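Local structure of dioxygenase (Pseudomonas brassicacearum, 5V2D) at residues V45-P55 against I481-R489; S432-I441 against G452-A462. The protein probably cleaves the central double bond of lignin-derived stilbenes with dioxygen at a non-haem iron centre, as a member of the carotenoid cleavage oxygenase family. All coordinates share one frame; numbering follows the deposited sequence.

Overall arrangement
The strands paired in contacts 1 and 2 share one five-stranded antiparallel sheet, a blade of the beta-propeller known from carotenoid cleavage oxygenases. The order across it is 50-52, 482-486, 465-472, 452-460, 433-442. Contact 1 joins the pair at one edge, and contact 2 the pair at the other. The start of 45-55 belongs to the next sheet. The two centres lie about 13 Å apart. The contacts touch directly: I486 CD1 packs on L457 CD2 at 3.6 Å, and I481 CD1 lies 3.9 Å from Y453 CE2. Contact 2 is near the metal: the side chain of E437 is about 7 Å from the bound iron. H188, H239, H304 and H495 hold this iron. Contact 1 lies farther out.

Contact 1 of 2, residues V45-P55 against I481-R489; sequences VFDLEIEGVLP and IARIRIPFR
I50 and G52 form antiparallel non-hydrogen-bonded pairs with I484 and A482, and between them E51 and R483 form a hydrogen-bonded pair, E51 N to R483 O and R483 N to E51 O, each 2.9 Å. R485 N to E49 O (2.8 Å) and V53 N to I481 O extend the pairing. One water joins E49 N to R485 O. The R485 chain runs extended from CG to NE, which carries its guanidinium back over segment 45-55. NH2 of R485 meets E51 OE2 at 3.3 Å, the planes 23° apart. R485 NH1 makes a long salt bridge of 3.7 Å to E49 OE2. A leucine in place of R485 would probably leave both glutamates without this shared positive mate. R483 turns to E467 instead. On the face opposite E51 and R483, I50 lies alongside I484. Before the strand, L48 CB packs on I484 CG2 at 3.7 Å, the side chains crossing near a right angle. L48 CD2 touches P487 CD at 3.9 Å, and V45 meets P487 tip to tip. At the far end P55 CG rests 3.7 Å from I481 CD1. Backbone bonds thus hold the edge strand, with a charged outer side and an apolar side facing strands 85-93 and 96-103.

Contact 2 of 2, residues S432-I441 against G452-A462; sequences SGCFQEPIFI and GYVVALLNLIA
G452 opens its strand at the edge of the F440 ring, its N near the ring plane, 3.5 Å from F440 CE1. CG of F440 stands anti to its own nitrogen (chi1 169°), which brings the ring to this end of the hairpin. A side chain at G452 would run into I441 O. Y453 then pairs with I441 through two backbone bonds. V454 CG1 packs on P438 CB. V455 makes two further backbone bonds with I439, and the side chains lie side by side, I439 CG1 3.7 Å from V455 CB. V455 CG2 also touches I441 CD1. Between the A456 and L457 pairings the first strand holds one extra residue, E437, which turns away from the second strand. A456 CB sits 3.6 Å from Q436 O, and a water bridges E437 O to L457 N. L457 O accepts the Q436 backbone nitrogen, while L457 CD1 lies against the Q436 amide, 3.5 Å from OE1. L458 CD1 touches F435 CE1 on the opposite face.

N459 is the polar centre of the pairing. Its N binds C434 O at 2.7 Å and its O accepts C434 N. Its ND2 points at C434 SG (3.5 Å), which lies in the amide plane. Its OD1 takes Q436 NE2 on a lone pair at 2.9 Å, the two amide planes 35° apart. I461 CG2 touches C434 SG, and I461 N binds S432 O. A462 CB packs on S432 CB.

Q436 is fixed further by S493 and the R491 carbonyl. The neighbouring E437 accepts from H495 ND1 and pairs with R375. This extra residue places a second-shell carboxylate on an iron ligand, where it would probably orient the imidazole and make it more electron-rich.

Contact 1 of 2, residues V45-P55 against I481-R489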
ATOM      1  N   VAL A  45      12.057  19.377  -8.844  1.00 26.20           N
ATOM      2  CA  VAL A  45      12.939  20.184  -7.996  1.00 26.41           C
ATOM      3  C   VAL A  45      14.348  19.612  -8.130  1.00 27.03           C
ATOM      4  O   VAL A  45      14.584  18.472  -7.774  1.00 26.20           O
ATOM      5  CB  VAL A  45      12.493  20.171  -6.535  1.00 28.79           C
ATOM      6  CG1 VAL A  45      13.268  21.239  -5.715  1.00 29.06           C
ATOM      7  CG2 VAL A  45      11.036  20.502  -6.429  1.00 28.34           C
ATOM      8  N   PHE A  46      15.249  20.370  -8.739  1.00 26.82           N
ATOM      9  CA  PHE A  46      16.519  19.845  -9.245  1.00 29.26           C
ATOM     10  C   PHE A  46      17.485  19.476  -8.087  1.00 29.56           C
ATOM     11  O   PHE A  46      18.335  18.597  -8.244  1.00 29.32           O
ATOM     12  CB  PHE A  46      17.159  20.879 -10.165  1.00 30.31           C
ATOM     13  CG  PHE A  46      18.298  20.361 -10.991  1.00 31.79           C
ATOM     14  CD1 PHE A  46      18.065  19.657 -12.208  1.00 34.58           C
ATOM     15  CD2 PHE A  46      19.629  20.527 -10.555  1.00 33.89           C
ATOM     16  CE1 PHE A  46      19.159  19.127 -12.908  1.00 35.92           C
ATOM     17  CE2 PHE A  46      20.706  19.995 -11.285  1.00 34.57           C
ATOM     18  CZ  PHE A  46      20.477  19.307 -12.448  1.00 35.04           C
ATOM     19  N   ASP A  47      17.373  20.204  -6.980  1.00 30.38           N
ATOM     20  CA  ASP A  47      18.253  19.963  -5.844  1.00 35.01           C
ATOM     21  C   ASP A  47      17.548  20.361  -4.575  1.00 33.01           C
ATOM     22  O   ASP A  47      16.920  21.450  -4.474  1.00 35.51           O
ATOM     23  CB  ASP A  47      19.565  20.818  -5.960  1.00 35.65           C
ATOM     24  CG  ASP A  47      20.629  20.366  -4.936  1.00 40.01           C
ATOM     25  OD1 ASP A  47      21.070  19.175  -4.961  1.00 41.26           O
ATOM     26  OD2 ASP A  47      20.974  21.227  -4.158  1.00 42.18           O
ATOM     27  N   LEU A  48      17.575  19.453  -3.610  1.00 30.55           N
ATOM     28  CA  LEU A  48      16.822  19.666  -2.374  1.00 28.76           C
ATOM     29  C   LEU A  48      17.782  20.069  -1.261  1.00 27.98           C
ATOM     30  O   LEU A  48      18.847  19.506  -1.185  1.00 29.16           O
ATOM     31  CB  LEU A  48      16.045  18.443  -2.036  1.00 28.60           C
ATOM     32  CG  LEU A  48      14.906  18.095  -3.009  1.00 28.67           C
ATOM     33  CD1 LEU A  48      14.398  16.690  -2.819  1.00 30.01           C
ATOM     34  CD2 LEU A  48      13.715  19.042  -2.883  1.00 28.45           C
ATOM     35  N   GLU A  49      17.374  21.010  -0.434  1.00 30.09           N
ATOM     36  CA  GLU A  49      18.134  21.425   0.760  1.00 33.09           C
ATOM     37  C   GLU A  49      18.162  20.297   1.756  1.00 32.01           C
ATOM     38  O   GLU A  49      17.090  19.681   2.033  1.00 28.81           O
ATOM     39  CB  GLU A  49      17.449  22.550   1.536  1.00 38.87           C
ATOM     40  CG  GLU A  49      17.477  23.903   0.907  1.00 43.52           C
ATOM     41  CD  GLU A  49      17.010  24.998   1.876  1.00 50.42           C
ATOM     42  OE1 GLU A  49      15.778  25.173   1.958  1.00 53.80           O
ATOM     43  OE2 GLU A  49      17.877  25.612   2.618  1.00 60.66           O
ATOM     44  N   ILE A  50      19.320  20.059   2.384  1.00 28.78           N
ATOM     45  CA  ILE A  50      19.470  19.012   3.351  1.00 28.79           C
ATOM     46  C   ILE A  50      20.038  19.554   4.659  1.00 31.19           C
ATOM     47  O   ILE A  50      21.054  20.224   4.636  1.00 30.72           O
ATOM     48  CB  ILE A  50      20.423  17.940   2.806  1.00 30.91           C
ATOM     49  CG1 ILE A  50      19.913  17.427   1.447  1.00 28.93           C
ATOM     50  CG2 ILE A  50      20.591  16.758   3.793  1.00 30.00           C
ATOM     51  CD1 ILE A  50      20.833  16.382   0.895  1.00 29.89           C
ATOM     52  N   GLU A  51      19.385  19.313   5.781  1.00 30.49           N
ATOM     53  CA  GLU A  51      19.860  19.637   7.101  1.00 33.18           C
ATOM     54  C   GLU A  51      20.508  18.376   7.590  1.00 30.77           C
ATOM     55  O   GLU A  51      19.924  17.276   7.483  1.00 29.93           O
ATOM     56  CB  GLU A  51      18.659  20.060   7.982  1.00 37.40           C
ATOM     57  CG  GLU A  51      19.030  20.348   9.437  1.00 43.21           C
ATOM     58  CD  GLU A  51      17.858  20.653  10.401  1.00 51.17           C
ATOM     59  OE1 GLU A  51      18.171  20.645  11.598  1.00 64.65           O
ATOM     60  OE2 GLU A  51      16.674  20.971  10.030  1.00 51.24           O
ATOM     61  N   GLY A  52      21.697  18.510   8.205  1.00 29.13           N
ATOM     62  CA  GLY A  52      22.390  17.323   8.739  1.00 30.54           C
ATOM     63  C   GLY A  52      23.345  16.842   7.690  1.00 31.44           C
ATOM     64  O   GLY A  52      23.856  17.643   6.978  1.00 35.93           O
ATOM     65  N   VAL A  53      23.600  15.557   7.574  1.00 31.48           N
ATOM     66  CA  VAL A  53      24.586  15.002   6.652  1.00 31.27           C
ATOM     67  C   VAL A  53      24.046  13.753   6.007  1.00 30.86           C
ATOM     68  O   VAL A  53      23.763  12.727   6.697  1.00 28.02           O
ATOM     69  CB  VAL A  53      25.868  14.557   7.451  1.00 34.37           C
ATOM     70  CG1 VAL A  53      26.915  14.074   6.459  1.00 35.88           C
ATOM     71  CG2 VAL A  53      26.397  15.758   8.272  1.00 36.98           C
ATOM     72  N   LEU A  54      23.838  13.811   4.699  1.00 30.23           N
ATOM     73  CA  LEU A  54      23.326  12.668   3.990  1.00 29.08           C
ATOM     74  C   LEU A  54      24.438  11.809   3.588  1.00 30.10           C
ATOM     75  O   LEU A  54      25.297  12.264   2.875  1.00 33.26           O
ATOM     76  CB  LEU A  54      22.549  13.137   2.734  1.00 29.63           C
ATOM     77  CG  LEU A  54      22.042  12.074   1.825  1.00 28.64           C
ATOM     78  CD1 LEU A  54      20.888  11.440   2.568  1.00 31.74           C
ATOM     79  CD2 LEU A  54      21.506  12.644   0.555  1.00 30.92           C
ATOM     80  N   PRO A  55      24.405  10.513   3.948  1.00 32.69           N
ATOM     81  CA  PRO A  55      25.535   9.656   3.516  1.00 33.53           C
ATOM     82  C   PRO A  55      25.692   9.654   2.043  1.00 33.78           C
ATOM     83  O   PRO A  55      24.718   9.407   1.273  1.00 31.24           O
ATOM     84  CB  PRO A  55      25.149   8.290   4.009  1.00 34.88           C
ATOM     85  CG  PRO A  55      24.302   8.580   5.197  1.00 35.61           C
ATOM     86  CD  PRO A  55      23.486   9.808   4.833  1.00 32.27           C
ATOM     87  N   ILE A 481      19.565  11.467  10.683  1.00 28.29           N
ATOM     88  CA  ILE A 481      20.871  11.923  10.385  1.00 31.55           C
ATOM     89  C   ILE A 481      20.807  13.012   9.302  1.00 31.56           C
ATOM     90  O   ILE A 481      21.730  13.801   9.162  1.00 31.39           O
ATOM     91  CB  ILE A 481      21.797  10.756   9.976  1.00 31.91           C
ATOM     92  CG1 ILE A 481      21.360  10.110   8.648  1.00 29.59           C
ATOM     93  CG2 ILE A 481      21.932   9.844  11.190  1.00 33.20           C
ATOM     94  CD1 ILE A 481      22.169   8.940   8.252  1.00 31.63           C
ATOM     95  N   ALA A 482      19.725  13.033   8.532  1.00 31.48           N
ATOM     96  CA  ALA A 482      19.521  14.028   7.473  1.00 31.33           C
ATOM     97  C   ALA A 482      18.045  14.284   7.295  1.00 30.11           C
ATOM     98  O   ALA A 482      17.234  13.374   7.399  1.00 28.55           O
ATOM     99  CB  ALA A 482      20.111  13.564   6.170  1.00 31.41           C
ATOM    100  N   ARG A 483      17.693  15.539   7.123  1.00 27.71           N
ATOM    101  CA  ARG A 483      16.331  15.962   6.781  1.00 29.85           C
ATOM    102  C   ARG A 483      16.361  16.670   5.455  1.00 29.17           C
ATOM    103  O   ARG A 483      17.017  17.702   5.308  1.00 29.91           O
ATOM    104  CB  ARG A 483      15.744  16.906   7.817  1.00 31.49           C
ATOM    105  CG  ARG A 483      15.681  16.326   9.246  1.00 32.44           C
ATOM    106  CD  ARG A 483      15.132  17.381  10.145  1.00 36.49           C
ATOM    107  NE  ARG A 483      14.946  16.996  11.520  1.00 36.61           N
ATOM    108  CZ  ARG A 483      13.759  16.796  12.095  1.00 38.14           C
ATOM    109  NH1 ARG A 483      12.605  16.892  11.465  1.00 37.75           N
ATOM    110  NH2 ARG A 483      13.711  16.446  13.330  1.00 39.25           N
ATOM    111  N   ILE A 484      15.673  16.081   4.477  1.00 27.15           N
ATOM    112  CA  ILE A 484      15.631  16.634   3.121  1.00 27.98           C
ATOM    113  C   ILE A 484      14.371  17.487   2.978  1.00 27.14           C
ATOM    114  O   ILE A 484      13.249  16.958   3.020  1.00 24.86           O
ATOM    115  CB  ILE A 484      15.693  15.499   2.101  1.00 28.04           C
ATOM    116  CG1 ILE A 484      16.971  14.679   2.317  1.00 27.35           C
ATOM    117  CG2 ILE A 484      15.602  16.017   0.711  1.00 28.13           C
ATOM    118  CD1 ILE A 484      16.741  13.259   1.761  1.00 26.95           C
ATOM    119  N   ARG A 485      14.542  18.815   2.847  1.00 27.07           N
ATOM    120  CA  ARG A 485      13.391  19.708   2.898  1.00 30.42           C
ATOM    121  C   ARG A 485      12.749  19.721   1.496  1.00 27.58           C
ATOM    122  O   ARG A 485      13.449  19.707   0.505  1.00 26.87           O
ATOM    123  CB  ARG A 485      13.785  21.116   3.272  1.00 35.23           C
ATOM    124  CG  ARG A 485      14.251  21.277   4.710  1.00 44.01           C
ATOM    125  CD  ARG A 485      14.347  22.800   5.036  1.00 53.75           C
ATOM    126  NE  ARG A 485      15.090  22.938   6.286  1.00 62.16           N
ATOM    127  CZ  ARG A 485      16.399  23.109   6.413  1.00 62.51           C
ATOM    128  NH1 ARG A 485      17.187  23.263   5.358  1.00 69.45           N
ATOM    129  NH2 ARG A 485      16.912  23.214   7.635  1.00 61.82           N
ATOM    130  N   ILE A 486      11.447  19.659   1.464  1.00 25.91           N
ATOM    131  CA  ILE A 486      10.657  19.684   0.200  1.00 25.51           C
ATOM    132  C   ILE A 486       9.948  21.016   0.230  1.00 26.22           C
ATOM    133  O   ILE A 486       9.323  21.369   1.226  1.00 26.34           O
ATOM    134  CB  ILE A 486       9.685  18.513   0.173  1.00 25.13           C
ATOM    135  CG1 ILE A 486      10.487  17.216   0.243  1.00 27.00           C
ATOM    136  CG2 ILE A 486       8.966  18.473  -1.178  1.00 26.11           C
ATOM    137  CD1 ILE A 486       9.739  16.109   0.842  1.00 26.64           C
ATOM    138  N   PRO A 487       9.996  21.772  -0.877  1.00 25.04           N
ATOM    139  CA  PRO A 487       9.459  23.104  -0.869  1.00 26.24           C
ATOM    140  C   PRO A 487       7.939  23.225  -1.018  1.00 24.19           C
ATOM    141  O   PRO A 487       7.398  24.340  -1.116  1.00 25.13           O
ATOM    142  CB  PRO A 487      10.143  23.715  -2.068  1.00 28.04           C
ATOM    143  CG  PRO A 487      10.443  22.599  -2.958  1.00 26.55           C
ATOM    144  CD  PRO A 487      10.812  21.502  -2.059  1.00 25.94           C
ATOM    145  N   PHE A 488       7.269  22.100  -1.077  1.00 23.70           N
ATOM    146  CA  PHE A 488       5.824  22.030  -1.073  1.00 23.01           C
ATOM    147  C   PHE A 488       5.379  20.850  -0.280  1.00 23.86           C
ATOM    148  O   PHE A 488       6.135  19.930  -0.080  1.00 23.02           O
ATOM    149  CB  PHE A 488       5.216  22.005  -2.543  1.00 22.74           C
ATOM    150  CG  PHE A 488       5.601  20.790  -3.341  1.00 21.85           C
ATOM    151  CD1 PHE A 488       4.850  19.662  -3.297  1.00 22.66           C
ATOM    152  CD2 PHE A 488       6.693  20.806  -4.169  1.00 24.06           C
ATOM    153  CE1 PHE A 488       5.210  18.492  -4.051  1.00 22.24           C
ATOM    154  CE2 PHE A 488       7.113  19.635  -4.848  1.00 23.08           C
ATOM    155  CZ  PHE A 488       6.345  18.499  -4.778  1.00 23.40           C
ATOM    156  N   ARG A 489       4.146  20.920   0.184  1.00 24.81           N
ATOM    157  CA  ARG A 489       3.524  19.853   0.968  1.00 25.29           C
ATOM    158  C   ARG A 489       3.219  18.585   0.120  1.00 25.49           C
ATOM    159  O   ARG A 489       2.544  18.646  -0.920  1.00 25.07           O
ATOM    160  CB  ARG A 489       2.188  20.330   1.541  1.00 25.48           C
ATOM    161  CG  ARG A 489       1.437  19.293   2.361  1.00 27.15           C
ATOM    162  CD  ARG A 489       0.080  19.883   2.788  1.00 29.44           C
ATOM    163  NE  ARG A 489      -0.715  20.264   1.640  1.00 29.11           N
ATOM    164  CZ  ARG A 489      -1.554  19.456   1.000  1.00 29.78           C
ATOM    165  NH1 ARG A 489      -1.872  18.210   1.432  1.00 29.27           N
ATOM    166  NH2 ARG A 489      -2.187  19.986  -0.080  1.00 28.73           N
TER
HETATM  167  O   HOH W   1      14.582  21.956  -0.749  1.00 27.94           O

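Contact 2 of 2, residues S432-I441 against G452-A462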
ATOM      1  N   SER A 432       4.022  17.697  16.295  1.00 33.81           N
ATOM      2  CA  SER A 432       3.402  18.166  15.049  1.00 36.90           C
ATOM      3  C   SER A 432       3.842  17.428  13.836  1.00 34.96           C
ATOM      4  O   SER A 432       3.819  17.988  12.785  1.00 35.41           O
ATOM      5  CB  SER A 432       3.710  19.645  14.807  1.00 40.85           C
ATOM      6  OG  SER A 432       3.615  20.335  16.013  1.00 47.34           O
ATOM      7  N   GLY A 433       4.169  16.172  14.024  1.00 32.57           N
ATOM      8  CA  GLY A 433       4.754  15.330  13.022  1.00 32.30           C
ATOM      9  C   GLY A 433       4.098  13.971  12.928  1.00 30.00           C
ATOM     10  O   GLY A 433       3.722  13.385  13.907  1.00 26.96           O
ATOM     11  N   CYS A 434       3.983  13.460  11.694  1.00 27.72           N
ATOM     12  CA  CYS A 434       3.642  12.088  11.475  1.00 27.68           C
ATOM     13  C   CYS A 434       4.223  11.607  10.160  1.00 24.83           C
ATOM     14  O   CYS A 434       4.779  12.388   9.382  1.00 24.01           O
ATOM     15  CB  CYS A 434       2.115  11.921  11.487  1.00 29.06           C
ATOM     16  SG  CYS A 434       1.259  12.865  10.190  1.00 29.25           S
ATOM     17  N   PHE A 435       4.151  10.304   9.973  1.00 23.19           N
ATOM     18  CA  PHE A 435       4.922   9.638   8.951  1.00 23.91           C
ATOM     19  C   PHE A 435       4.081   9.028   7.820  1.00 22.37           C
ATOM     20  O   PHE A 435       2.949   8.678   7.998  1.00 24.87           O
ATOM     21  CB  PHE A 435       5.705   8.523   9.560  1.00 23.66           C
ATOM     22  CG  PHE A 435       6.715   8.993  10.598  1.00 24.52           C
ATOM     23  CD1 PHE A 435       7.931   9.497  10.229  1.00 25.35           C
ATOM     24  CD2 PHE A 435       6.425   8.835  11.956  1.00 24.98           C
ATOM     25  CE1 PHE A 435       8.835   9.930  11.190  1.00 25.35           C
ATOM     26  CE2 PHE A 435       7.320   9.264  12.913  1.00 25.80           C
ATOM     27  CZ  PHE A 435       8.542   9.812  12.507  1.00 25.23           C
ATOM     28  N   GLN A 436       4.766   8.855   6.693  1.00 22.51           N
ATOM     29  CA  GLN A 436       4.286   8.046   5.571  1.00 23.54           C
ATOM     30  C   GLN A 436       5.166   6.797   5.517  1.00 24.37           C
ATOM     31  O   GLN A 436       6.166   6.627   6.286  1.00 23.28           O
ATOM     32  CB  GLN A 436       4.277   8.795   4.269  1.00 21.79           C
ATOM     33  CG  GLN A 436       3.640  10.174   4.381  1.00 22.19           C
ATOM     34  CD  GLN A 436       3.267  10.775   3.013  1.00 23.56           C
ATOM     35  OE1 GLN A 436       3.252  10.092   2.022  1.00 23.79           O
ATOM     36  NE2 GLN A 436       3.062  12.117   2.976  1.00 22.98           N
ATOM     37  N   GLU A 437       4.747   5.850   4.687  1.00 22.00           N
ATOM     38  CA  GLU A 437       5.390   4.550   4.645  1.00 22.79           C
ATOM     39  C   GLU A 437       6.908   4.612   4.461  1.00 25.18           C
ATOM     40  O   GLU A 437       7.408   5.245   3.517  1.00 23.99           O
ATOM     41  CB  GLU A 437       4.853   3.701   3.510  1.00 24.88           C
ATOM     42  CG  GLU A 437       5.461   2.287   3.507  1.00 24.47           C
ATOM     43  CD  GLU A 437       5.052   1.441   2.290  1.00 28.75           C
ATOM     44  OE1 GLU A 437       5.525   1.776   1.189  1.00 30.08           O
ATOM     45  OE2 GLU A 437       4.325   0.423   2.404  1.00 29.92           O
ATOM     46  N   PRO A 438       7.657   3.875   5.287  1.00 23.80           N
ATOM     47  CA  PRO A 438       9.096   3.913   5.118  1.00 22.93           C
ATOM     48  C   PRO A 438       9.663   2.906   4.131  1.00 22.88           C
ATOM     49  O   PRO A 438       9.087   1.862   3.882  1.00 21.73           O
ATOM     50  CB  PRO A 438       9.579   3.567   6.581  1.00 22.42           C
ATOM     51  CG  PRO A 438       8.570   2.555   7.036  1.00 22.75           C
ATOM     52  CD  PRO A 438       7.231   3.117   6.479  1.00 24.17           C
ATOM     53  N   ILE A 439      10.875   3.206   3.651  1.00 21.71           N
ATOM     54  CA  ILE A 439      11.706   2.234   2.981  1.00 22.90           C
ATOM     55  C   ILE A 439      12.964   1.977   3.808  1.00 22.71           C
ATOM     56  O   ILE A 439      13.363   2.781   4.666  1.00 23.14           O
ATOM     57  CB  ILE A 439      12.147   2.642   1.607  1.00 23.97           C
ATOM     58  CG1 ILE A 439      12.679   4.095   1.602  1.00 24.79           C
ATOM     59  CG2 ILE A 439      10.994   2.519   0.611  1.00 24.37           C
ATOM     60  CD1 ILE A 439      13.619   4.363   0.451  1.00 27.28           C
ATOM     61  N   PHE A 440      13.600   0.842   3.516  1.00 24.27           N
ATOM     62  CA  PHE A 440      14.873   0.481   4.098  1.00 24.97           C
ATOM     63  C   PHE A 440      15.944   0.409   3.008  1.00 28.82           C
ATOM     64  O   PHE A 440      15.701  -0.185   1.956  1.00 27.17           O
ATOM     65  CB  PHE A 440      14.814  -0.819   4.861  1.00 24.50           C
ATOM     66  CG  PHE A 440      16.151  -1.344   5.251  1.00 26.93           C
ATOM     67  CD1 PHE A 440      16.816  -0.782   6.325  1.00 25.45           C
ATOM     68  CD2 PHE A 440      16.787  -2.346   4.520  1.00 24.36           C
ATOM     69  CE1 PHE A 440      18.125  -1.223   6.679  1.00 25.25           C
ATOM     70  CE2 PHE A 440      18.052  -2.777   4.901  1.00 28.43           C
ATOM     71  CZ  PHE A 440      18.706  -2.224   5.964  1.00 25.21           C
ATOM     72  N   ILE A 441      17.112   0.996   3.290  1.00 26.36           N
ATOM     73  CA  ILE A 441      18.206   0.992   2.352  1.00 27.37           C
ATOM     74  C   ILE A 441      19.414   0.330   3.056  1.00 28.08           C
ATOM     75  O   ILE A 441      19.877   0.861   4.042  1.00 26.53           O
ATOM     76  CB  ILE A 441      18.604   2.431   1.958  1.00 28.04           C
ATOM     77  CG1 ILE A 441      17.440   3.127   1.299  1.00 27.83           C
ATOM     78  CG2 ILE A 441      19.799   2.402   1.009  1.00 29.03           C
ATOM     79  CD1 ILE A 441      17.668   4.603   0.925  1.00 28.12           C
ATOM     80  N   GLY A 452      21.280  -0.356   8.028  1.00 25.99           N
ATOM     81  CA  GLY A 452      21.283   0.653   7.016  1.00 27.46           C
ATOM     82  C   GLY A 452      20.445   1.850   7.391  1.00 28.60           C
ATOM     83  O   GLY A 452      20.471   2.293   8.517  1.00 26.24           O
ATOM     84  N   TYR A 453      19.724   2.390   6.416  1.00 26.44           N
ATOM     85  CA  TYR A 453      19.018   3.644   6.567  1.00 25.61           C
ATOM     86  C   TYR A 453      17.509   3.425   6.436  1.00 26.00           C
ATOM     87  O   TYR A 453      17.073   2.642   5.599  1.00 26.47           O
ATOM     88  CB  TYR A 453      19.541   4.607   5.519  1.00 26.58           C
ATOM     89  CG  TYR A 453      21.052   4.754   5.572  1.00 27.53           C
ATOM     90  CD1 TYR A 453      21.872   4.197   4.586  1.00 28.46           C
ATOM     91  CD2 TYR A 453      21.673   5.379   6.660  1.00 30.07           C
ATOM     92  CE1 TYR A 453      23.259   4.270   4.653  1.00 29.99           C
ATOM     93  CE2 TYR A 453      23.062   5.436   6.744  1.00 31.29           C
ATOM     94  CZ  TYR A 453      23.837   4.881   5.707  1.00 30.36           C
ATOM     95  OH  TYR A 453      25.219   4.999   5.733  1.00 32.54           O
ATOM     96  N   VAL A 454      16.751   4.127   7.219  1.00 26.84           N
ATOM     97  CA  VAL A 454      15.292   4.109   7.088  1.00 25.59           C
ATOM     98  C   VAL A 454      14.887   5.482   6.601  1.00 26.44           C
ATOM     99  O   VAL A 454      15.271   6.528   7.200  1.00 25.35           O
ATOM    100  CB  VAL A 454      14.659   3.858   8.442  1.00 26.22           C
ATOM    101  CG1 VAL A 454      13.158   3.765   8.355  1.00 26.48           C
ATOM    102  CG2 VAL A 454      15.172   2.499   8.992  1.00 26.16           C
ATOM    103  N   VAL A 455      14.107   5.521   5.519  1.00 24.41           N
ATOM    104  CA  VAL A 455      13.780   6.763   4.864  1.00 24.52           C
ATOM    105  C   VAL A 455      12.251   6.859   4.781  1.00 25.87           C
ATOM    106  O   VAL A 455      11.570   5.894   4.409  1.00 25.10           O
ATOM    107  CB  VAL A 455      14.391   6.825   3.497  1.00 27.37           C
ATOM    108  CG1 VAL A 455      14.006   8.173   2.803  1.00 29.37           C
ATOM    109  CG2 VAL A 455      15.906   6.681   3.584  1.00 26.16           C
ATOM    110  N   ALA A 456      11.706   7.995   5.141  1.00 22.96           N
ATOM    111  CA  ALA A 456      10.275   8.188   5.102  1.00 25.02           C
ATOM    112  C   ALA A 456       9.912   9.639   5.002  1.00 24.80           C
ATOM    113  O   ALA A 456      10.648  10.496   5.493  1.00 22.14           O
ATOM    114  CB  ALA A 456       9.621   7.637   6.383  1.00 25.31           C
ATOM    115  N   LEU A 457       8.771   9.927   4.439  1.00 22.19           N
ATOM    116  CA  LEU A 457       8.254  11.262   4.498  1.00 24.01           C
ATOM    117  C   LEU A 457       7.719  11.547   5.880  1.00 23.90           C
ATOM    118  O   LEU A 457       6.995  10.735   6.485  1.00 20.97           O
ATOM    119  CB  LEU A 457       7.087  11.475   3.499  1.00 25.39           C
ATOM    120  CG  LEU A 457       7.553  11.665   2.025  1.00 26.38           C
ATOM    121  CD1 LEU A 457       6.323  11.630   1.153  1.00 27.81           C
ATOM    122  CD2 LEU A 457       8.308  12.956   1.785  1.00 26.71           C
ATOM    123  N   LEU A 458       8.083  12.732   6.340  1.00 23.65           N
ATOM    124  CA  LEU A 458       7.621  13.304   7.585  1.00 25.59           C
ATOM    125  C   LEU A 458       6.739  14.502   7.232  1.00 25.65           C
ATOM    126  O   LEU A 458       7.148  15.436   6.548  1.00 26.86           O
ATOM    127  CB  LEU A 458       8.821  13.731   8.463  1.00 25.41           C
ATOM    128  CG  LEU A 458       8.484  14.563   9.740  1.00 27.48           C
ATOM    129  CD1 LEU A 458       7.739  13.689  10.688  1.00 28.79           C
ATOM    130  CD2 LEU A 458       9.764  15.132  10.380  1.00 28.25           C
ATOM    131  N   ASN A 459       5.499  14.425   7.686  1.00 25.56           N
ATOM    132  CA  ASN A 459       4.512  15.443   7.492  1.00 26.49           C
ATOM    133  C   ASN A 459       4.532  16.312   8.769  1.00 25.88           C
ATOM    134  O   ASN A 459       4.193  15.812   9.841  1.00 26.18           O
ATOM    135  CB  ASN A 459       3.085  14.858   7.320  1.00 27.16           C
ATOM    136  CG  ASN A 459       3.026  13.679   6.391  1.00 29.08           C
ATOM    137  OD1 ASN A 459       3.451  13.793   5.256  1.00 27.57           O
ATOM    138  ND2 ASN A 459       2.591  12.458   6.953  1.00 31.90           N
ATOM    139  N   LEU A 460       4.851  17.585   8.612  1.00 27.45           N
ATOM    140  CA  LEU A 460       4.855  18.530   9.707  1.00 29.14           C
ATOM    141  C   LEU A 460       3.530  19.231   9.572  1.00 29.30           C
ATOM    142  O   LEU A 460       3.383  20.200   8.812  1.00 29.73           O
ATOM    143  CB  LEU A 460       6.019  19.480   9.585  1.00 32.90           C
ATOM    144  CG  LEU A 460       7.434  19.166  10.103  1.00 38.14           C
ATOM    145  CD1 LEU A 460       7.511  18.121  11.164  1.00 39.07           C
ATOM    146  CD2 LEU A 460       8.341  18.749   8.984  1.00 43.37           C
ATOM    147  N   ILE A 461       2.541  18.695  10.242  1.00 29.99           N
ATOM    148  CA  ILE A 461       1.179  18.978   9.866  1.00 32.40           C
ATOM    149  C   ILE A 461       0.624  20.272  10.390  1.00 36.50           C
ATOM    150  O   ILE A 461      -0.346  20.766   9.801  1.00 38.58           O
ATOM    151  CB  ILE A 461       0.228  17.839  10.184  1.00 34.53           C
ATOM    152  CG1 ILE A 461       0.205  17.453  11.626  1.00 35.68           C
ATOM    153  CG2 ILE A 461       0.569  16.616   9.387  1.00 33.98           C
ATOM    154  CD1 ILE A 461      -0.812  16.344  11.886  1.00 35.97           C
ATOM    155  N   ALA A 462       1.241  20.860  11.414  1.00 35.20           N
ATOM    156  CA  ALA A 462       0.855  22.197  11.851  1.00 38.01           C
ATOM    157  C   ALA A 462       1.395  23.210  10.887  1.00 39.34           C
ATOM    158  O   ALA A 462       0.744  24.190  10.660  1.00 43.25           O
ATOM    159  CB  ALA A 462       1.393  22.474  13.253  1.00 38.00           C
TER
HETATM  160  O   HOH W   2       4.015  21.122  12.032  1.00 35.36           O
HETATM  161  O   HOH W   3       7.329   7.930   2.903  1.00 23.34           O